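Local coordinates for protein transmembrane oligosaccharyl transferase (Archaeoglobus fulgidus, PDB 3WAJ) that is a multidomain membrane enzyme of the STT3/AglB oligosaccharyl transferase family, joining a GT-C-type helical membrane part that holds a zinc ion to a large globular C-terminal part, at residues A[676-681]-A[688-693]; A[34-39]-A[108-113]. One frame throughout, in Å; residues are numbered along the deposited sequence.

Contact 1: A[676-681]-A[688-693]; sequences STMEAK and SGLSHY
K681 and S688 mark where the two backbones come closest, their CA atoms 6.4 Å apart, as the chain leaves helix 678-684 and runs on into an extended loop. At that point K681 O is 3.8 Å from S688 N, too long for a bond; the backbone of K681 pairs instead with G687 at the turn, and the contact between the segments themselves is made by side chains. L690 turns both its branches to the helix. Its CD2 meets two neighbours one turn apart, M678 SD at 3.8 Å and K681 CD at 3.8 Å, and its CD1 lies 4.1 Å from K681 CB, so the lysine contributes its aliphatic stem. M678 does more than touch the leucine. Bent at chi2 and chi3 (-67° and -62°), its chain carries CE over one face of the Y693 ring, 4.3 Å from the centroid and 13° off the ring normal, a CH-pi contact. Y693, which opens edge strand 693-698 of the mixed sheet, is anchored at its far end by a hydrogen bond from OH to E597, and helix 593-602 also packs on M678 through A596. S688 OG bonds instead to W810 N and E808 O in strand 806-814. The chemistry is thus apolar between the segments, where a methyl-on-ring contact and the leucine methyls fill the interface, while polar groups along the loop are bonded to neighbouring elements and tether it there.

Contact 2: A[34-39]-A[108-113]; sequences NSVFTW and VLAFIP
V36 and A110 form the buried half of this contact, where the short helix 33-36 ends against the side of helix 102-118. Their CA atoms lie 7.9 Å apart, and V36 CG1 comes 4.1 Å from A110 CB, methyl to methyl. With CG1 anti to the backbone N (chi1 178°), the valine extends that branch toward the helix. The same methyl also sits above the centre of one face of the F37 ring, in a direction roughly at right angles to that of the alanine. L157, in a nearby loop, packs on both V36 and F37, and the backbone of A110 bonds to that of G158 next door.

Both segments belong to the N-terminal STT3 part, a GT-C-type helix bundle. Here a non-helical connection begins at F37, the first residue to leave helical backbone angles, while helix 102-118 runs on through a kink at P113, whose N makes no bond to the preceding turn.

The other half differs in burial rather than in spacing. F37 and F111 are partly exposed, yet F37 CZ is 4.0 Å from F111 CE2 and 4.1 Å from F111 CZ. The two side chains cross at about a right angle, without a stack. Each phenyl also touches a neighbouring molecule in the crystal, so their positions may partly reflect the lattice. On its own side of the contact, F37 has a further aromatic neighbour in W33, the two ring planes inclined at about 45°.

The two contacts do not touch: their centres are 38 Å apart, their nearest atoms about 20 Å, and contact 2 closes in the sequence well before contact 1 opens. Contact 2 belongs to the helical membrane part and contact 1 to the globular C-terminal part, where it lies between a mixed sheet and the strands around 806-814. Contact 2 is the one near the zinc ligands in sequence. The ion is bound by D47, D161 and H163: segment 34-39 leads into the connection that reaches D47, and the loop packed beside it, with L157 and G158, runs on to D161. Contact 1 shares none of these residues and is structural packing.

Contact 1: A[676-681]-A[688-693]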
loop_
_atom_site.group_PDB
_atom_site.type_symbol
_atom_site.label_atom_id
_atom_site.label_comp_id
_atom_site.label_asym_id
_atom_site.label_seq_id
_atom_site.Cartn_x
_atom_site.Cartn_y
_atom_site.Cartn_z
ATOM N N SER A 676 -22.222 8.802 -16.934
ATOM C CA SER A 676 -22.201 10.239 -16.663
ATOM C C SER A 676 -21.059 10.671 -15.742
ATOM O O SER A 676 -20.806 11.856 -15.573
ATOM C CB SER A 676 -23.522 10.679 -16.050
ATOM O OG SER A 676 -24.508 10.672 -17.043
ATOM N N THR A 677 -20.378 9.714 -15.136
ATOM C CA THR A 677 -19.306 10.064 -14.217
ATOM C C THR A 677 -18.110 10.589 -14.990
ATOM O O THR A 677 -17.944 10.264 -16.182
ATOM C CB THR A 677 -18.886 8.865 -13.365
ATOM O OG1 THR A 677 -18.247 7.894 -14.206
ATOM C CG2 THR A 677 -20.114 8.269 -12.683
ATOM N N MET A 678 -17.286 11.387 -14.311
ATOM C CA MET A 678 -16.038 11.869 -14.890
ATOM C C MET A 678 -15.126 10.718 -15.291
ATOM O O MET A 678 -14.444 10.790 -16.314
ATOM C CB MET A 678 -15.299 12.783 -13.912
ATOM C CG MET A 678 -15.857 14.168 -13.845
ATOM S SD MET A 678 -15.614 15.089 -15.384
ATOM C CE MET A 678 -13.819 15.106 -15.431
ATOM N N GLU A 679 -15.099 9.663 -14.484
ATOM C CA GLU A 679 -14.225 8.548 -14.812
ATOM C C GLU A 679 -14.635 7.927 -16.144
ATOM O O GLU A 679 -13.775 7.568 -16.946
ATOM C CB GLU A 679 -14.156 7.494 -13.702
ATOM C CG GLU A 679 -13.345 6.249 -14.098
ATOM C CD GLU A 679 -11.909 6.593 -14.488
ATOM O OE1 GLU A 679 -11.290 5.853 -15.290
ATOM O OE2 GLU A 679 -11.387 7.601 -13.975
ATOM N N ALA A 680 -15.937 7.852 -16.417
ATOM C CA ALA A 680 -16.368 7.271 -17.702
ATOM C C ALA A 680 -16.155 8.233 -18.859
ATOM O O ALA A 680 -15.788 7.819 -19.956
ATOM C CB ALA A 680 -17.816 6.792 -17.659
ATOM N N LYS A 681 -16.418 9.514 -18.615
ATOM C CA LYS A 681 -16.245 10.534 -19.649
ATOM C C LYS A 681 -14.781 10.654 -20.043
ATOM O O LYS A 681 -14.453 10.873 -21.197
ATOM C CB LYS A 681 -16.760 11.887 -19.148
ATOM C CG LYS A 681 -18.268 11.983 -19.079
ATOM C CD LYS A 681 -18.713 13.274 -18.426
ATOM C CE LYS A 681 -20.233 13.426 -18.430
ATOM N NZ LYS A 681 -20.613 14.720 -17.832
ATOM N N SER A 688 -14.613 13.007 -24.359
ATOM C CA SER A 688 -15.606 13.608 -25.254
ATOM C C SER A 688 -16.765 14.210 -24.456
ATOM O O SER A 688 -17.254 13.598 -23.499
ATOM C CB SER A 688 -16.130 12.559 -26.245
ATOM O OG SER A 688 -16.887 13.165 -27.272
ATOM N N GLY A 689 -17.206 15.407 -24.834
ATOM C CA GLY A 689 -18.321 16.043 -24.141
ATOM C C GLY A 689 -17.887 17.116 -23.165
ATOM O O GLY A 689 -18.629 18.070 -22.923
ATOM N N LEU A 690 -16.676 16.961 -22.619
ATOM C CA LEU A 690 -16.124 17.863 -21.597
ATOM C C LEU A 690 -15.551 19.167 -22.168
ATOM O O LEU A 690 -14.980 19.181 -23.267
ATOM C CB LEU A 690 -15.033 17.138 -20.803
ATOM C CG LEU A 690 -15.470 15.877 -20.077
ATOM C CD1 LEU A 690 -14.233 15.116 -19.584
ATOM C CD2 LEU A 690 -16.367 16.262 -18.909
ATOM N N SER A 691 -15.681 20.249 -21.400
ATOM C CA SER A 691 -15.278 21.583 -21.850
ATOM C C SER A 691 -13.875 21.975 -21.424
ATOM O O SER A 691 -13.198 22.731 -22.123
ATOM C CB SER A 691 -16.257 22.628 -21.325
ATOM O OG SER A 691 -17.479 22.545 -22.008
ATOM N N HIS A 692 -13.450 21.450 -20.276
ATOM C CA HIS A 692 -12.261 21.922 -19.580
ATOM C C HIS A 692 -11.170 20.865 -19.462
ATOM O O HIS A 692 -10.244 21.014 -18.666
ATOM C CB HIS A 692 -12.649 22.402 -18.178
ATOM C CG HIS A 692 -13.661 23.505 -18.185
ATOM N ND1 HIS A 692 -13.352 24.792 -18.574
ATOM C CD2 HIS A 692 -14.978 23.510 -17.874
ATOM C CE1 HIS A 692 -14.435 25.544 -18.492
ATOM N NE2 HIS A 692 -15.435 24.789 -18.073
ATOM N N TYR A 693 -11.279 19.793 -20.241
ATOM C CA TYR A 693 -10.279 18.722 -20.196
ATOM C C TYR A 693 -9.952 18.276 -21.605
ATOM O O TYR A 693 -10.844 18.201 -22.444
ATOM C CB TYR A 693 -10.797 17.533 -19.368
ATOM C CG TYR A 693 -11.093 17.935 -17.957
ATOM C CD1 TYR A 693 -10.167 17.727 -16.962
ATOM C CD2 TYR A 693 -12.277 18.574 -17.630
ATOM C CE1 TYR A 693 -10.414 18.130 -15.663
ATOM C CE2 TYR A 693 -12.533 18.997 -16.326
ATOM C CZ TYR A 693 -11.601 18.764 -15.354
ATOM O OH TYR A 693 -11.847 19.168 -14.066
#

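Contact 2: A[34-39]-A[108-113]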
loop_
_atom_site.group_PDB
_atom_site.type_symbol
_atom_site.label_atom_id
_atom_site.label_comp_id
_atom_site.label_asym_id
_atom_site.label_seq_id
_atom_site.Cartn_x
_atom_site.Cartn_y
_atom_site.Cartn_z
ATOM N N ASN A 34 14.444 -10.843 -12.494
ATOM C CA ASN A 34 14.047 -10.258 -13.775
ATOM C C ASN A 34 12.762 -9.432 -13.699
ATOM O O ASN A 34 12.433 -8.702 -14.633
ATOM C CB ASN A 34 13.976 -11.320 -14.888
ATOM C CG ASN A 34 15.341 -11.925 -15.207
ATOM O OD1 ASN A 34 16.346 -11.216 -15.300
ATOM N ND2 ASN A 34 15.380 -13.245 -15.367
ATOM N N SER A 35 12.040 -9.547 -12.591
ATOM C CA SER A 35 10.890 -8.673 -12.366
ATOM C C SER A 35 11.328 -7.298 -11.835
ATOM O O SER A 35 10.653 -6.294 -12.049
ATOM C CB SER A 35 9.888 -9.308 -11.400
ATOM O OG SER A 35 9.574 -10.629 -11.770
ATOM N N VAL A 36 12.454 -7.274 -11.131
ATOM C CA VAL A 36 13.006 -6.044 -10.583
ATOM C C VAL A 36 13.936 -5.365 -11.588
ATOM O O VAL A 36 13.855 -4.152 -11.815
ATOM C CB VAL A 36 13.737 -6.319 -9.256
ATOM C CG1 VAL A 36 14.363 -5.037 -8.702
ATOM C CG2 VAL A 36 12.771 -6.954 -8.229
ATOM N N PHE A 37 14.808 -6.141 -12.218
ATOM C CA PHE A 37 15.682 -5.560 -13.232
ATOM C C PHE A 37 15.164 -5.789 -14.652
ATOM O O PHE A 37 15.618 -6.681 -15.358
ATOM C CB PHE A 37 17.130 -6.022 -13.035
ATOM C CG PHE A 37 17.657 -5.719 -11.660
ATOM C CD1 PHE A 37 18.002 -4.413 -11.306
ATOM C CD2 PHE A 37 17.754 -6.717 -10.702
ATOM C CE1 PHE A 37 18.458 -4.110 -10.022
ATOM C CE2 PHE A 37 18.214 -6.428 -9.413
ATOM C CZ PHE A 37 18.565 -5.122 -9.075
ATOM N N THR A 38 14.200 -4.956 -15.044
ATOM C CA THR A 38 13.579 -5.015 -16.363
ATOM C C THR A 38 13.867 -3.735 -17.109
ATOM O O THR A 38 14.976 -3.192 -17.036
ATOM C CB THR A 38 12.062 -5.088 -16.278
ATOM O OG1 THR A 38 11.658 -5.365 -14.932
ATOM C CG2 THR A 38 11.506 -6.126 -17.235
ATOM N N TRP A 39 12.840 -3.236 -17.795
ATOM C CA TRP A 39 12.963 -2.037 -18.614
ATOM C C TRP A 39 13.431 -0.832 -17.789
ATOM O O TRP A 39 13.950 0.125 -18.346
ATOM C CB TRP A 39 11.641 -1.746 -19.338
ATOM C CG TRP A 39 10.447 -2.247 -18.589
ATOM C CD1 TRP A 39 9.827 -3.457 -18.741
ATOM C CD2 TRP A 39 9.730 -1.553 -17.556
ATOM N NE1 TRP A 39 8.763 -3.553 -17.870
ATOM C CE2 TRP A 39 8.680 -2.399 -17.131
ATOM C CE3 TRP A 39 9.874 -0.298 -16.952
ATOM C CZ2 TRP A 39 7.778 -2.033 -16.116
ATOM C CZ3 TRP A 39 8.981 0.072 -15.964
ATOM C CH2 TRP A 39 7.948 -0.797 -15.541
ATOM N N VAL A 108 20.422 -0.247 -5.404
ATOM C CA VAL A 108 20.868 -0.419 -4.019
ATOM C C VAL A 108 19.672 -0.670 -3.080
ATOM O O VAL A 108 19.641 -1.678 -2.374
ATOM C CB VAL A 108 21.741 0.771 -3.533
ATOM C CG1 VAL A 108 22.048 0.643 -2.040
ATOM C CG2 VAL A 108 23.043 0.842 -4.328
ATOM N N LEU A 109 18.688 0.229 -3.090
ATOM C CA LEU A 109 17.522 0.082 -2.222
ATOM C C LEU A 109 16.821 -1.253 -2.431
ATOM O O LEU A 109 16.306 -1.827 -1.479
ATOM C CB LEU A 109 16.528 1.225 -2.431
ATOM C CG LEU A 109 17.116 2.601 -2.183
ATOM C CD1 LEU A 109 16.017 3.663 -2.257
ATOM C CD2 LEU A 109 17.844 2.647 -0.827
ATOM N N ALA A 110 16.817 -1.750 -3.668
ATOM C CA ALA A 110 16.168 -3.033 -3.993
ATOM C C ALA A 110 16.702 -4.202 -3.170
ATOM O O ALA A 110 15.952 -5.109 -2.807
ATOM C CB ALA A 110 16.286 -3.339 -5.490
ATOM N N PHE A 111 18.002 -4.188 -2.892
ATOM C CA PHE A 111 18.630 -5.287 -2.159
ATOM C C PHE A 111 18.353 -5.266 -0.668
ATOM O O PHE A 111 18.418 -6.297 -0.011
ATOM C CB PHE A 111 20.134 -5.293 -2.393
ATOM C CG PHE A 111 20.511 -5.760 -3.749
ATOM C CD1 PHE A 111 20.518 -7.111 -4.048
ATOM C CD2 PHE A 111 20.833 -4.848 -4.747
ATOM C CE1 PHE A 111 20.858 -7.546 -5.323
ATOM C CE2 PHE A 111 21.176 -5.277 -6.028
ATOM C CZ PHE A 111 21.188 -6.622 -6.316
ATOM N N ILE A 112 18.055 -4.087 -0.140
ATOM C CA ILE A 112 17.893 -3.911 1.296
ATOM C C ILE A 112 16.861 -4.836 1.974
ATOM O O ILE A 112 17.154 -5.401 3.031
ATOM C CB ILE A 112 17.667 -2.424 1.648
ATOM C CG1 ILE A 112 18.984 -1.676 1.451
ATOM C CG2 ILE A 112 17.138 -2.247 3.093
ATOM C CD1 ILE A 112 18.885 -0.171 1.589
ATOM N N PRO A 113 15.656 -4.991 1.390
ATOM C CA PRO A 113 14.716 -5.888 2.081
ATOM C C PRO A 113 15.122 -7.350 1.952
ATOM O O PRO A 113 14.874 -8.149 2.865
ATOM C CB PRO A 113 13.384 -5.633 1.357
ATOM C CG PRO A 113 13.782 -5.079 0.001
ATOM C CD PRO A 113 15.018 -4.271 0.267
#